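Local coordinates for beta-n-acetylhexosaminidase (PDB 4AZI), which probably removes terminal beta-linked N-acetylglucosamine residues from glycans, as a family 20 glycoside hydrolase catalytic module of the pneumococcal exo-enzyme StrH, at residues G180-A185 and M225-G230; L111-N116 and K175-G180. The protein carries 2 engineered substitutions. One frame throughout, in Å; residues are numbered along the deposited sequence.

Interaction 1. Residues G180-A185 and M225-G230; sequences GTDEYA and MAFNDG. With OAN (O-(2-acetamido-2-deoxy D-glucopyranosylidene) amino-N-phenylcarbamate), chain C; EDO (1,2-ethanediol), chain F.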
ATOM      1  N   GLY A 180      -6.918  -4.350  -2.573  1.00  8.86           N
ATOM      2  CA  GLY A 180      -7.511  -4.136  -1.253  1.00  8.83           C
ATOM      3  C   GLY A 180      -8.411  -5.258  -0.788  1.00  8.82           C
ATOM      4  O   GLY A 180      -7.931  -6.337  -0.461  1.00  8.41           O
ATOM      5  N   THR A 181      -9.718  -4.968  -0.761  1.00  8.83           N
ATOM      6  CA  THR A 181     -10.816  -5.897  -0.412  1.00  8.79           C
ATOM      7  C   THR A 181     -11.059  -6.085   1.089  1.00  8.85           C
ATOM      8  O   THR A 181     -11.868  -6.929   1.484  1.00  8.67           O
ATOM      9  CB  THR A 181     -10.774  -7.269  -1.158  1.00  8.81           C
ATOM     10  OG1 THR A 181      -9.749  -8.104  -0.606  1.00  9.13           O
ATOM     11  CG2 THR A 181     -10.531  -7.083  -2.644  1.00  8.83           C
ATOM     12  N   ASP A 182     -10.391  -5.283   1.922  1.00  8.81           N
ATOM     13  CA  ASP A 182     -10.569  -5.406   3.370  1.00  9.21           C
ATOM     14  C   ASP A 182     -11.963  -4.981   3.808  1.00  9.44           C
ATOM     15  O   ASP A 182     -12.658  -4.282   3.085  1.00  9.41           O
ATOM     16  CB  ASP A 182      -9.517  -4.602   4.160  1.00  8.95           C
ATOM     17  CG  ASP A 182      -9.424  -3.147   3.727  1.00  9.10           C
ATOM     18  OD1 ASP A 182      -9.455  -2.871   2.501  1.00  9.24           O
ATOM     19  OD2 ASP A 182      -9.281  -2.278   4.616  1.00  8.64           O
ATOM     20  N   GLU A 183     -12.352  -5.441   4.994  1.00  9.85           N
ATOM     21  CA  GLU A 183     -13.517  -4.947   5.728  1.00 10.51           C
ATOM     22  C   GLU A 183     -14.765  -4.653   4.879  1.00 10.90           C
ATOM     23  O   GLU A 183     -15.260  -3.522   4.872  1.00 10.91           O
ATOM     24  CB  GLU A 183     -13.128  -3.696   6.513  1.00 10.50           C
ATOM     25  CG  GLU A 183     -11.943  -3.837   7.463  1.00 10.61           C
ATOM     26  CD  GLU A 183     -11.630  -2.514   8.131  1.00 10.86           C
ATOM     27  OE1 GLU A 183     -11.466  -1.517   7.403  1.00 11.02           O
ATOM     28  OE2 GLU A 183     -11.582  -2.450   9.376  1.00 11.11           O
ATOM     29  N   TYR A 184     -15.273  -5.671   4.188  1.00 11.23           N
ATOM     30  CA  TYR A 184     -16.440  -5.520   3.324  1.00 11.72           C
ATOM     31  C   TYR A 184     -17.642  -5.040   4.145  1.00 12.35           C
ATOM     32  O   TYR A 184     -18.034  -5.714   5.109  1.00 12.31           O
ATOM     33  CB  TYR A 184     -16.783  -6.856   2.633  1.00 11.72           C
ATOM     34  CG  TYR A 184     -17.943  -6.747   1.664  1.00 11.88           C
ATOM     35  CD1 TYR A 184     -17.729  -6.405   0.326  1.00 11.75           C
ATOM     36  CD2 TYR A 184     -19.258  -6.964   2.092  1.00 11.96           C
ATOM     37  CE1 TYR A 184     -18.792  -6.285  -0.561  1.00 12.19           C
ATOM     38  CE2 TYR A 184     -20.328  -6.844   1.216  1.00 12.19           C
ATOM     39  CZ  TYR A 184     -20.093  -6.511  -0.109  1.00 12.18           C
ATOM     40  OH  TYR A 184     -21.153  -6.384  -0.979  1.00 12.39           O
ATOM     41  N   ALA A 185     -18.206  -3.883   3.767  1.00 12.54           N
ATOM     42  CA  ALA A 185     -19.443  -3.355   4.367  1.00 12.85           C
ATOM     43  C   ALA A 185     -19.406  -3.226   5.888  1.00 13.27           C
ATOM     44  O   ALA A 185     -20.443  -3.357   6.552  1.00 13.15           O
ATOM     45  CB  ALA A 185     -20.657  -4.189   3.939  1.00 12.35           C
ATOM     46  N   MET A 225      -1.972  -7.802  -5.266  1.00 10.45           N
ATOM     47  CA  MET A 225      -1.909  -7.844  -3.821  1.00 11.06           C
ATOM     48  C   MET A 225      -3.288  -7.500  -3.296  1.00 11.06           C
ATOM     49  O   MET A 225      -4.006  -6.705  -3.906  1.00 10.86           O
ATOM     50  CB  MET A 225      -0.861  -6.858  -3.284  1.00 11.85           C
ATOM     51  CG  MET A 225      -0.634  -6.993  -1.780  1.00 13.00           C
ATOM     52  SD  MET A 225       0.828  -6.167  -1.125  1.00 15.76           S
ATOM     53  CE  MET A 225       0.357  -4.448  -1.193  1.00 13.54           C
ATOM     54  N   ALA A 226      -3.664  -8.121  -2.178  1.00 10.91           N
ATOM     55  CA  ALA A 226      -4.912  -7.801  -1.487  1.00 10.69           C
ATOM     56  C   ALA A 226      -4.712  -7.963   0.014  1.00 10.56           C
ATOM     57  O   ALA A 226      -3.787  -8.651   0.442  1.00 10.89           O
ATOM     58  CB  ALA A 226      -6.031  -8.716  -1.970  1.00 10.57           C
ATOM     59  N   PHE A 227      -5.575  -7.342   0.813  1.00 10.47           N
ATOM     60  CA  PHE A 227      -5.565  -7.585   2.255  1.00 10.25           C
ATOM     61  C   PHE A 227      -6.136  -8.967   2.538  1.00 10.18           C
ATOM     62  O   PHE A 227      -6.859  -9.526   1.721  1.00 10.34           O
ATOM     63  CB  PHE A 227      -6.323  -6.502   3.018  1.00 10.02           C
ATOM     64  CG  PHE A 227      -5.694  -5.152   2.917  1.00 10.11           C
ATOM     65  CD1 PHE A 227      -4.418  -4.924   3.422  1.00  9.98           C
ATOM     66  CD2 PHE A 227      -6.365  -4.111   2.296  1.00 10.03           C
ATOM     67  CE1 PHE A 227      -3.826  -3.681   3.312  1.00 10.17           C
ATOM     68  CE2 PHE A 227      -5.784  -2.865   2.186  1.00 10.02           C
ATOM     69  CZ  PHE A 227      -4.510  -2.651   2.685  1.00 10.21           C
ATOM     70  N   ASN A 228      -5.795  -9.524   3.690  1.00 10.14           N
ATOM     71  CA  ASN A 228      -6.109 -10.927   3.955  1.00 10.06           C
ATOM     72  C   ASN A 228      -7.574 -11.233   4.261  1.00 10.16           C
ATOM     73  O   ASN A 228      -8.001 -12.367   4.076  1.00 10.16           O
ATOM     74  CB  ASN A 228      -5.217 -11.468   5.078  1.00  9.82           C
ATOM     75  CG  ASN A 228      -5.416 -10.730   6.380  1.00  9.99           C
ATOM     76  OD1 ASN A 228      -4.897  -9.632   6.570  1.00  9.70           O
ATOM     77  ND2 ASN A 228      -6.169 -11.336   7.291  1.00 10.03           N
ATOM     78  N   ASP A 229      -8.328 -10.224   4.707  1.00 10.63           N
ATOM     79  CA  ASP A 229      -9.692 -10.408   5.265  1.00 11.08           C
ATOM     80  C   ASP A 229     -10.590 -11.391   4.506  1.00 11.15           C
ATOM     81  O   ASP A 229     -11.142 -12.321   5.093  1.00 11.20           O
ATOM     82  CB  ASP A 229     -10.453  -9.075   5.347  1.00 11.16           C
ATOM     83  CG  ASP A 229      -9.669  -7.980   6.039  1.00 11.36           C
ATOM     84  OD1 ASP A 229      -8.466  -7.815   5.756  1.00 11.23           O
ATOM     85  OD2 ASP A 229     -10.278  -7.258   6.847  1.00 11.94           O
ATOM     86  N   GLY A 230     -10.738 -11.170   3.203  1.00 11.47           N
ATOM     87  CA  GLY A 230     -11.757 -11.866   2.438  1.00 11.53           C
ATOM     88  C   GLY A 230     -11.354 -13.244   1.976  1.00 11.76           C
ATOM     89  O   GLY A 230     -12.162 -13.949   1.390  1.00 12.00           O
TER
HETATM   90  CAH OAN C2038      -6.596  -3.387   6.149  1.00 10.13           C
HETATM   91  CAG OAN C2038      -6.823  -2.343   7.252  1.00 10.25           C
HETATM   92  OAN OAN C2038      -5.942  -2.104   8.065  1.00 10.06           O
HETATM   93  NAI OAN C2038      -8.023  -1.757   7.247  1.00 10.69           N
HETATM   94  CAB OAN C2038      -8.457  -0.716   8.203  1.00 11.33           C
HETATM   95  CAC OAN C2038      -7.960   0.652   7.733  1.00 11.22           C
HETATM   96  OAJ OAN C2038      -8.861   1.170   6.745  1.00 11.11           O
HETATM   97  CAD OAN C2038      -7.855   1.630   8.894  1.00 11.61           C
HETATM   98  OAK OAN C2038      -7.415   2.874   8.367  1.00 11.78           O
HETATM   99  CAE OAN C2038      -6.825   1.106   9.907  1.00 11.69           C
HETATM  100  CAF OAN C2038      -6.656   1.974  11.158  1.00 12.02           C
HETATM  101  OAM OAN C2038      -7.862   1.979  11.928  1.00 12.22           O
HETATM  102  OAL OAN C2038      -7.106  -0.251  10.344  1.00 11.82           O
HETATM  103  CAA OAN C2038      -7.998  -1.018   9.645  1.00 11.89           C
HETATM  104  NAY OAN C2038      -8.470  -2.081  10.260  1.00 13.01           N
HETATM  105  OAQ OAN C2038      -8.026  -2.284  11.533  1.00 14.48           O
HETATM  106  CAP OAN C2038      -8.926  -2.902  12.354  1.00 14.97           C
HETATM  107  OAR OAN C2038      -8.600  -3.196  13.505  1.00 14.75           O
HETATM  108  NAO OAN C2038     -10.142  -3.147  11.840  1.00 16.09           N
HETATM  109  CAS OAN C2038     -11.142  -3.779  12.472  1.00 17.22           C
HETATM  110  CAT OAN C2038     -11.757  -4.848  11.820  1.00 17.14           C
HETATM  111  CAU OAN C2038     -12.805  -5.540  12.426  1.00 17.41           C
HETATM  112  CAV OAN C2038     -13.244  -5.166  13.695  1.00 17.79           C
HETATM  113  CAW OAN C2038     -12.634  -4.092  14.358  1.00 17.97           C
HETATM  114  CAX OAN C2038     -11.586  -3.396  13.748  1.00 17.48           C
HETATM  115  C1  EDO F2041     -12.162   0.703  10.683  1.00 17.39           C
HETATM  116  O1  EDO F2041     -10.968  -0.084  10.596  1.00 17.23           O
HETATM  117  C2  EDO F2041     -12.275   1.606   9.454  1.00 17.59           C
HETATM  118  O2  EDO F2041     -12.599   0.820   8.307  1.00 17.85           O
HETATM  119  O   HOH W   1      -9.502  -8.817   2.176  1.00  9.93           O

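Interaction 2. Residues L111-N116 and K175-G180; sequences LIPAIN and KIFNFG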
ATOM      1  N   LEU A 111       7.258   2.208  -5.950  1.00 12.53           N
ATOM      2  CA  LEU A 111       5.934   2.615  -5.499  1.00 12.04           C
ATOM      3  C   LEU A 111       4.954   1.444  -5.631  1.00 11.48           C
ATOM      4  O   LEU A 111       4.936   0.743  -6.643  1.00 11.71           O
ATOM      5  CB  LEU A 111       5.414   3.832  -6.274  1.00 12.22           C
ATOM      6  CG  LEU A 111       4.079   4.363  -5.731  1.00 12.48           C
ATOM      7  CD1 LEU A 111       4.297   5.470  -4.708  1.00 12.45           C
ATOM      8  CD2 LEU A 111       3.174   4.838  -6.854  1.00 12.88           C
ATOM      9  N   ILE A 112       4.153   1.231  -4.594  1.00 10.75           N
ATOM     10  CA  ILE A 112       3.056   0.287  -4.667  1.00 10.04           C
ATOM     11  C   ILE A 112       1.723   1.006  -4.486  1.00  9.57           C
ATOM     12  O   ILE A 112       1.357   1.363  -3.364  1.00  9.70           O
ATOM     13  CB  ILE A 112       3.167  -0.851  -3.623  1.00 10.16           C
ATOM     14  CG1 ILE A 112       4.562  -1.485  -3.611  1.00 10.23           C
ATOM     15  CG2 ILE A 112       2.089  -1.900  -3.877  1.00 10.07           C
ATOM     16  CD1 ILE A 112       4.794  -2.433  -2.441  1.00 10.37           C
ATOM     17  N   PRO A 113       0.977   1.210  -5.584  1.00  9.27           N
ATOM     18  CA  PRO A 113      -0.355   1.811  -5.460  1.00  9.13           C
ATOM     19  C   PRO A 113      -1.423   0.854  -4.928  1.00  9.08           C
ATOM     20  O   PRO A 113      -1.394  -0.355  -5.228  1.00  9.23           O
ATOM     21  CB  PRO A 113      -0.692   2.177  -6.904  1.00  9.19           C
ATOM     22  CG  PRO A 113      -0.001   1.121  -7.714  1.00  9.04           C
ATOM     23  CD  PRO A 113       1.297   0.867  -6.987  1.00  9.27           C
ATOM     24  N   ALA A 114      -2.373   1.408  -4.176  1.00  9.06           N
ATOM     25  CA  ALA A 114      -3.605   0.715  -3.803  1.00  8.94           C
ATOM     26  C   ALA A 114      -4.833   1.513  -4.253  1.00  9.06           C
ATOM     27  O   ALA A 114      -4.889   2.744  -4.064  1.00  9.07           O
ATOM     28  CB  ALA A 114      -3.655   0.460  -2.300  1.00  8.87           C
ATOM     29  N   ILE A 115      -5.786   0.812  -4.871  1.00  8.85           N
ATOM     30  CA  ILE A 115      -7.116   1.351  -5.198  1.00  9.09           C
ATOM     31  C   ILE A 115      -8.137   0.369  -4.647  1.00  8.90           C
ATOM     32  O   ILE A 115      -8.316  -0.720  -5.201  1.00  9.31           O
ATOM     33  CB  ILE A 115      -7.361   1.488  -6.726  1.00  9.26           C
ATOM     34  CG1 ILE A 115      -6.268   2.320  -7.423  1.00  9.49           C
ATOM     35  CG2 ILE A 115      -8.771   2.018  -7.004  1.00  9.22           C
ATOM     36  CD1 ILE A 115      -6.264   3.803  -7.098  1.00  9.98           C
ATOM     37  N   ASN A 116      -8.808   0.749  -3.565  1.00  8.92           N
ATOM     38  CA  ASN A 116      -9.645  -0.186  -2.817  1.00  8.89           C
ATOM     39  C   ASN A 116     -11.030  -0.399  -3.402  1.00  8.86           C
ATOM     40  O   ASN A 116     -11.658   0.541  -3.861  1.00  8.87           O
ATOM     41  CB  ASN A 116      -9.777   0.272  -1.355  1.00  8.84           C
ATOM     42  CG  ASN A 116      -9.756  -0.885  -0.377  1.00  8.72           C
ATOM     43  OD1 ASN A 116     -10.065  -2.029  -0.732  1.00  8.46           O
ATOM     44  ND2 ASN A 116      -9.370  -0.597   0.859  1.00  8.60           N
ATOM     45  N   LYS A 175       5.714  -2.697  -9.937  1.00 11.59           N
ATOM     46  CA  LYS A 175       5.634  -4.161  -9.991  1.00 11.09           C
ATOM     47  C   LYS A 175       4.321  -4.639  -9.402  1.00 10.71           C
ATOM     48  O   LYS A 175       3.741  -5.618  -9.883  1.00 10.64           O
ATOM     49  CB  LYS A 175       6.777  -4.831  -9.219  1.00 11.42           C
ATOM     50  CG  LYS A 175       8.192  -4.467  -9.644  1.00 12.11           C
ATOM     51  CD  LYS A 175       9.186  -5.281  -8.810  1.00 12.32           C
ATOM     52  CE  LYS A 175      10.605  -5.168  -9.344  1.00 12.69           C
ATOM     53  NZ  LYS A 175      11.190  -3.812  -9.157  1.00 13.02           N
ATOM     54  N   ILE A 176       3.870  -3.973  -8.339  1.00 10.48           N
ATOM     55  CA  ILE A 176       2.727  -4.470  -7.557  1.00 10.28           C
ATOM     56  C   ILE A 176       1.511  -3.555  -7.673  1.00 10.05           C
ATOM     57  O   ILE A 176       1.653  -2.355  -7.819  1.00 10.16           O
ATOM     58  CB  ILE A 176       3.098  -4.701  -6.071  1.00 10.12           C
ATOM     59  CG1 ILE A 176       4.210  -5.751  -5.952  1.00 10.07           C
ATOM     60  CG2 ILE A 176       1.882  -5.174  -5.268  1.00 10.33           C
ATOM     61  CD1 ILE A 176       5.017  -5.710  -4.664  1.00  9.85           C
ATOM     62  N   PHE A 177       0.319  -4.144  -7.644  1.00  9.91           N
ATOM     63  CA  PHE A 177      -0.927  -3.374  -7.545  1.00  9.80           C
ATOM     64  C   PHE A 177      -1.811  -3.957  -6.448  1.00  9.58           C
ATOM     65  O   PHE A 177      -2.193  -5.129  -6.506  1.00  9.41           O
ATOM     66  CB  PHE A 177      -1.684  -3.351  -8.886  1.00  9.93           C
ATOM     67  CG  PHE A 177      -2.848  -2.385  -8.920  1.00 10.49           C
ATOM     68  CD1 PHE A 177      -4.120  -2.787  -8.511  1.00 10.82           C
ATOM     69  CD2 PHE A 177      -2.671  -1.065  -9.362  1.00 10.62           C
ATOM     70  CE1 PHE A 177      -5.193  -1.897  -8.541  1.00 11.18           C
ATOM     71  CE2 PHE A 177      -3.741  -0.181  -9.402  1.00 10.83           C
ATOM     72  CZ  PHE A 177      -5.005  -0.599  -8.991  1.00 11.00           C
ATOM     73  N   ASN A 178      -2.134  -3.140  -5.448  1.00  9.26           N
ATOM     74  CA  ASN A 178      -2.997  -3.572  -4.347  1.00  9.14           C
ATOM     75  C   ASN A 178      -4.467  -3.213  -4.593  1.00  8.88           C
ATOM     76  O   ASN A 178      -4.823  -2.031  -4.576  1.00  8.56           O
ATOM     77  CB  ASN A 178      -2.527  -2.963  -3.017  1.00  9.22           C
ATOM     78  CG  ASN A 178      -3.257  -3.542  -1.807  1.00  9.42           C
ATOM     79  OD1 ASN A 178      -4.038  -4.491  -1.920  1.00  9.26           O
ATOM     80  ND2 ASN A 178      -2.998  -2.967  -0.630  1.00  9.54           N
ATOM     81  N   PHE A 179      -5.299  -4.235  -4.807  1.00  8.84           N
ATOM     82  CA  PHE A 179      -6.754  -4.057  -4.991  1.00  8.97           C
ATOM     83  C   PHE A 179      -7.592  -4.123  -3.700  1.00  8.93           C
ATOM     84  O   PHE A 179      -8.819  -3.958  -3.728  1.00  8.76           O
ATOM     85  CB  PHE A 179      -7.336  -4.939  -6.136  1.00  9.03           C
ATOM     86  CG  PHE A 179      -7.220  -6.430  -5.935  1.00  9.17           C
ATOM     87  CD1 PHE A 179      -8.205  -7.139  -5.249  1.00  9.36           C
ATOM     88  CD2 PHE A 179      -6.182  -7.153  -6.525  1.00  9.21           C
ATOM     89  CE1 PHE A 179      -8.124  -8.517  -5.100  1.00  9.28           C
ATOM     90  CE2 PHE A 179      -6.102  -8.538  -6.379  1.00  9.34           C
ATOM     91  CZ  PHE A 179      -7.072  -9.219  -5.669  1.00  9.28           C
ATOM     92  N   GLY A 180      -6.918  -4.350  -2.573  1.00  8.86           N
ATOM     93  CA  GLY A 180      -7.511  -4.136  -1.253  1.00  8.83           C
ATOM     94  C   GLY A 180      -8.411  -5.258  -0.788  1.00  8.82           C
ATOM     95  O   GLY A 180      -7.931  -6.337  -0.461  1.00  8.41           O
TER
HETATM   96  O   HOH W   2       5.399  -2.137  -6.956  1.00 15.29           O
HETATM   97  O   HOH W   3     -10.030  -2.941  -6.000  1.00  9.96           O

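Interaction 1. Residues G180-A185 and M225-G230
Gly180 O is gripped by two donors, Phe227 N across the contact (2.9 Å, 151° at the hydrogen) and the hydroxyl OG1 of Thr181, next in the chain. The Phe227 bond ties the ends of two adjacent parallel strands of a TIM barrel where the chain turns into the sugar pocket; the Thr181 hydroxyl folds back on its own segment in an unusually short, bent bond. Asp182 and Glu183 follow at once, an Asp-Glu pair consistent with the substrate-assisted mechanism of family 20, in which the Asp orients the acetamido group and the Glu acts as general acid.

With chi1 at 52° the Asp182 carboxylate is tucked over its own backbone and lies alongside the Phe227 ring; the two planes stand 62° apart, with Asp182 OD1 3.3 Å from Phe227 CD2. Asp182 OD2 receives the amide NAI of the inhibitor at 3.0 Å, while Asn116 ND2 holds OD1. The acetamido methyl CAH rests over the centre of the Phe227 ring, 3.8 Å from Phe227 CG, so carboxylate and ring together cradle the acetamido group.

Glu183 OE2 takes the inhibitor's carbamate NAO at 2.9 Å and an ethanediol hydroxyl, probably from the crystallisation liquor; OE1 takes the other hydroxyl and His120 NE2. At the backbone of the same residue, Glu183 N makes a weak, long bond to Asp229 OD2 (3.3 Å), whose carboxylate is positioned by Tyr257 OH and Trp250 NE1. One water bridges Thr181 OG1 to the end of strand 223-227 and the turn after it, donating to OG1 and Phe227 O and accepting from Gly230 N at 2.8 Å.

Interaction 2. Residues L111-N116 and K175-G180
Two neighbouring parallel strands of the TIM barrel meet here, joined by a ladder in which Asn178 bonds to the residues before and after Ala114. Asn178 N donates to Pro113 O at 2.9 Å and nearly straight (169° at the hydrogen); Asn178 O receives Ile115 N at 3.0 Å, the donor almost in line with the carbonyl. Ala114 CA adds a CA-H...O contact to that same oxygen. The strand axes run 23° apart, and waters link Leu111 O to Ile176 N and Ile115 O to Phe179 O.

A chi1 of -170° swings the Phe177 ring over the neighbouring strand: Phe177 CZ meets Ile115 CG1 at 3.5 Å and Phe177 CD2 meets Pro113 CG at 3.8 Å. Helix 153-170 packs on all three side chains, marking the outer face of the barrel. On the inner face Ala114 CB touches Asn178 CB at 3.7 Å, and Ile112 CG2 meets Ile176 CG2 at 3.6 Å. Asn178 OD1 accepts Gly180 N from above its carbonyl plane, forming an Asx turn, and ND2 reaches His43. Because helix 153-170 also lies in the chain between strands 110-117 and 176-180, the unit is a beta-alpha-beta crossover of a TIM barrel.

Overall arrangement
Gly180 belongs to both contacts: interaction 2 ends at it and interaction 1 begins from it, so three consecutive barrel strands, 110-117, 176-180 and 223-227, are tied side by side. The centres lie about 12 Å apart. A probable backbone bond from Phe179 N to Met225 O (2.9 Å) continues the sheet from one contact to the other. The link that matters for the pocket is Asn116, whose ND2 probably bonds Asp182 OD1 at 2.8 Å while its OD1 accepts Thr181 N. With its side chain about 6 Å from the inhibitor, Asn116 is a second-shell residue: standing on a strand of interaction 2, it probably helps hold the carboxylate that interaction 1 presents to the acetamido group.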